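Local coordinates for hypothetical protein Atu2327 (Agrobacterium tumefaciens, PDB 2O8I) that is of unknown function but probably decarboxylates 2-oxo-4-hydroxy-4-carboxy-5-ureidoimidazoline to allantoin in purine breakdown, at residues T108-F113 and T133-N138. Numbering follows the deposited sequence.
Sequences TEKFGF and TRIDNN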
ATOM      1  N   THR A 108      16.817   4.092   4.968  1.00 42.65           N
ATOM      2  CA  THR A 108      16.142   4.112   6.252  1.00 43.32           C
ATOM      3  C   THR A 108      17.139   3.921   7.416  1.00 42.95           C
ATOM      4  O   THR A 108      16.950   4.498   8.486  1.00 42.58           O
ATOM      5  CB  THR A 108      14.848   3.193   6.294  1.00 43.49           C
ATOM      6  OG1 THR A 108      14.489   2.944   7.644  1.00 43.45           O
ATOM      7  CG2 THR A 108      15.062   1.887   5.654  1.00 44.82           C
ATOM      8  N   GLU A 109      18.228   3.188   7.187  1.00 43.11           N
ATOM      9  CA  GLU A 109      19.226   3.005   8.233  1.00 42.58           C
ATOM     10  C   GLU A 109      19.878   4.360   8.505  1.00 42.06           C
ATOM     11  O   GLU A 109      20.194   4.658   9.649  1.00 42.21           O
ATOM     12  CB  GLU A 109      20.247   1.910   7.876  1.00 42.98           C
ATOM     13  CG  GLU A 109      21.586   1.860   8.724  1.00 45.04           C
ATOM     14  CD  GLU A 109      21.397   1.667  10.274  1.00 50.64           C
ATOM     15  OE1 GLU A 109      20.470   0.936  10.709  1.00 52.39           O
ATOM     16  OE2 GLU A 109      22.195   2.241  11.065  1.00 49.52           O
ATOM     17  N   LYS A 110      20.025   5.200   7.480  1.00 40.94           N
ATOM     18  CA  LYS A 110      20.623   6.528   7.661  1.00 39.89           C
ATOM     19  C   LYS A 110      19.619   7.565   8.207  1.00 39.91           C
ATOM     20  O   LYS A 110      19.969   8.328   9.105  1.00 39.44           O
ATOM     21  CB  LYS A 110      21.241   7.022   6.355  1.00 39.76           C
ATOM     22  CG  LYS A 110      21.979   8.370   6.431  1.00 39.86           C
ATOM     23  CD  LYS A 110      22.854   8.566   5.188  1.00 40.19           C
ATOM     24  CE  LYS A 110      24.027   9.559   5.390  1.00 40.62           C
ATOM     25  NZ  LYS A 110      23.567  10.961   5.140  1.00 40.75           N
ATOM     26  N   PHE A 111      18.380   7.584   7.696  1.00 38.81           N
ATOM     27  CA  PHE A 111      17.431   8.660   8.032  1.00 38.08           C
ATOM     28  C   PHE A 111      16.345   8.297   9.028  1.00 38.17           C
ATOM     29  O   PHE A 111      15.816   9.172   9.711  1.00 38.47           O
ATOM     30  CB  PHE A 111      16.835   9.275   6.764  1.00 37.47           C
ATOM     31  CG  PHE A 111      17.862   9.914   5.895  1.00 37.26           C
ATOM     32  CD1 PHE A 111      18.514  11.077   6.308  1.00 37.23           C
ATOM     33  CD2 PHE A 111      18.238   9.331   4.700  1.00 37.41           C
ATOM     34  CE1 PHE A 111      19.507  11.660   5.539  1.00 36.23           C
ATOM     35  CE2 PHE A 111      19.230   9.906   3.915  1.00 37.36           C
ATOM     36  CZ  PHE A 111      19.873  11.071   4.345  1.00 37.23           C
ATOM     37  N   GLY A 112      16.014   7.008   9.114  1.00 38.01           N
ATOM     38  CA  GLY A 112      15.022   6.519  10.075  1.00 37.35           C
ATOM     39  C   GLY A 112      13.596   6.571   9.574  1.00 37.28           C
ATOM     40  O   GLY A 112      12.656   6.586  10.381  1.00 37.77           O
ATOM     41  N   PHE A 113      13.446   6.646   8.253  1.00 36.62           N
ATOM     42  CA  PHE A 113      12.159   6.525   7.567  1.00 36.74           C
ATOM     43  C   PHE A 113      12.442   6.052   6.145  1.00 37.56           C
ATOM     44  O   PHE A 113      13.564   6.240   5.658  1.00 37.34           O
ATOM     45  CB  PHE A 113      11.353   7.852   7.568  1.00 36.24           C
ATOM     46  CG  PHE A 113      12.162   9.094   7.229  1.00 34.74           C
ATOM     47  CD1 PHE A 113      12.635   9.928   8.247  1.00 32.33           C
ATOM     48  CD2 PHE A 113      12.437   9.437   5.893  1.00 33.67           C
ATOM     49  CE1 PHE A 113      13.393  11.091   7.941  1.00 31.60           C
ATOM     50  CE2 PHE A 113      13.197  10.597   5.573  1.00 30.65           C
ATOM     51  CZ  PHE A 113      13.672  11.424   6.594  1.00 31.45           C
ATOM     52  N   THR A 133      21.780  11.150  -5.221  1.00 43.63           N
ATOM     53  CA  THR A 133      21.782  12.492  -4.706  1.00 43.50           C
ATOM     54  C   THR A 133      21.352  12.490  -3.226  1.00 43.44           C
ATOM     55  O   THR A 133      22.037  13.058  -2.378  1.00 44.01           O
ATOM     56  CB  THR A 133      20.747  13.349  -5.513  1.00 44.17           C
ATOM     57  OG1 THR A 133      21.215  13.549  -6.843  1.00 43.11           O
ATOM     58  CG2 THR A 133      20.447  14.712  -4.855  1.00 43.88           C
ATOM     59  N   ARG A 134      20.220  11.859  -2.921  1.00 42.10           N
ATOM     60  CA  ARG A 134      19.575  12.070  -1.620  1.00 41.21           C
ATOM     61  C   ARG A 134      20.232  11.373  -0.417  1.00 41.54           C
ATOM     62  O   ARG A 134      20.153  11.894   0.702  1.00 40.88           O
ATOM     63  CB  ARG A 134      18.084  11.740  -1.684  1.00 40.29           C
ATOM     64  CG  ARG A 134      17.327  12.714  -2.555  1.00 37.91           C
ATOM     65  CD  ARG A 134      15.883  12.289  -2.784  1.00 36.05           C
ATOM     66  NE  ARG A 134      15.192  11.943  -1.544  1.00 37.61           N
ATOM     67  CZ  ARG A 134      13.930  11.535  -1.493  1.00 37.91           C
ATOM     68  NH1 ARG A 134      13.228  11.442  -2.607  1.00 38.49           N
ATOM     69  NH2 ARG A 134      13.357  11.219  -0.340  1.00 37.96           N
ATOM     70  N   ILE A 135      20.873  10.217  -0.639  1.00 41.59           N
ATOM     71  CA  ILE A 135      21.544   9.513   0.448  1.00 41.97           C
ATOM     72  C   ILE A 135      22.629  10.408   1.042  1.00 42.96           C
ATOM     73  O   ILE A 135      22.948  10.310   2.217  1.00 43.95           O
ATOM     74  CB  ILE A 135      22.108   8.126   0.021  1.00 42.13           C
ATOM     75  CG1 ILE A 135      22.553   7.286   1.241  1.00 41.93           C
ATOM     76  CG2 ILE A 135      23.304   8.265  -0.937  1.00 41.64           C
ATOM     77  CD1 ILE A 135      21.452   6.488   1.985  1.00 38.93           C
ATOM     78  N   ASP A 136      23.166  11.315   0.237  1.00 43.69           N
ATOM     79  CA  ASP A 136      24.244  12.207   0.678  1.00 44.29           C
ATOM     80  C   ASP A 136      23.785  13.493   1.370  1.00 43.98           C
ATOM     81  O   ASP A 136      24.625  14.308   1.767  1.00 44.30           O
ATOM     82  CB  ASP A 136      25.159  12.551  -0.501  1.00 44.73           C
ATOM     83  CG  ASP A 136      26.093  11.397  -0.874  1.00 47.92           C
ATOM     84  OD1 ASP A 136      26.362  10.494  -0.022  1.00 48.91           O
ATOM     85  OD2 ASP A 136      26.577  11.404  -2.029  1.00 50.17           O
ATOM     86  N   ASN A 137      22.480  13.699   1.502  1.00 42.78           N
ATOM     87  CA  ASN A 137      22.010  14.872   2.211  1.00 42.45           C
ATOM     88  C   ASN A 137      22.054  14.681   3.722  1.00 41.53           C
ATOM     89  O   ASN A 137      22.306  13.575   4.194  1.00 41.43           O
ATOM     90  CB  ASN A 137      20.591  15.248   1.771  1.00 43.63           C
ATOM     91  CG  ASN A 137      20.515  15.654   0.300  1.00 45.19           C
ATOM     92  OD1 ASN A 137      19.425  15.685  -0.272  1.00 47.15           O
ATOM     93  ND2 ASN A 137      21.667  15.957  -0.316  1.00 45.42           N
ATOM     94  N   ASN A 138      21.825  15.758   4.469  1.00 40.58           N
ATOM     95  CA  ASN A 138      21.772  15.684   5.915  1.00 40.39           C
ATOM     96  C   ASN A 138      20.302  15.571   6.335  1.00 40.52           C
ATOM     97  O   ASN A 138      19.402  15.807   5.523  1.00 40.40           O
ATOM     98  CB  ASN A 138      22.449  16.907   6.554  1.00 39.96           C
ATOM     99  CG  ASN A 138      21.685  18.213   6.287  1.00 40.29           C
ATOM    100  OD1 ASN A 138      20.473  18.290   6.472  1.00 41.63           O
ATOM    101  ND2 ASN A 138      22.396  19.241   5.865  1.00 38.90           N
TER
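Two helix C-termini meet here at the protein surface: Lys110 and Phe111, in the last turn of helix 94-111, reach the end of helix 124-135 and the link into helix 139-161. The polar part is a hydrogen bond from the Lys110 ammonium to a backbone carbonyl in the last turn of helix 124-135. The Lys110 side chain sets out with CG anti to the backbone N (chi1 -176°), runs nearly extended and bends at the last torsion (chi4 -86°), which brings NZ to Ile135 O at 3.1 Å. The C=O...NZ angle of 163° places the ammonium almost straight ahead of this carbonyl, where the C-terminal end of the helix dipole would probably favour a positive charge. Asn137 O lies equally near, 3.1 Å from NZ. Lower on the same chain, Lys110 CD touches Ile135 CD1 at 4.1 Å, so the aliphatic stem packs on the isoleucine while its tip serves the carbonyl.

Phe111 points its CZ corner at the same chain end. Asn137 O sits in the ring plane at the edge, 3.5 Å from CZ, whereas Arg134 O approaches obliquely, 3.7 Å from CZ. Lys110 CG lies 3.9 Å above the ring centre, so the stem of the lysine covers one face of its neighbour. Around this pair, Phe111 also meets the Tyr107 ring and touches Glu142 of helix 139-161, while Arg134 turns its guanidinium to Ile116 O and Glu142.

Gly112, with positive phi, ends the first helix beyond Phe111. The arrangement is that of neighbouring helix ends in an all-helical fold, where a lysine from one helix end donates to a main-chain carbonyl at the end of its neighbour.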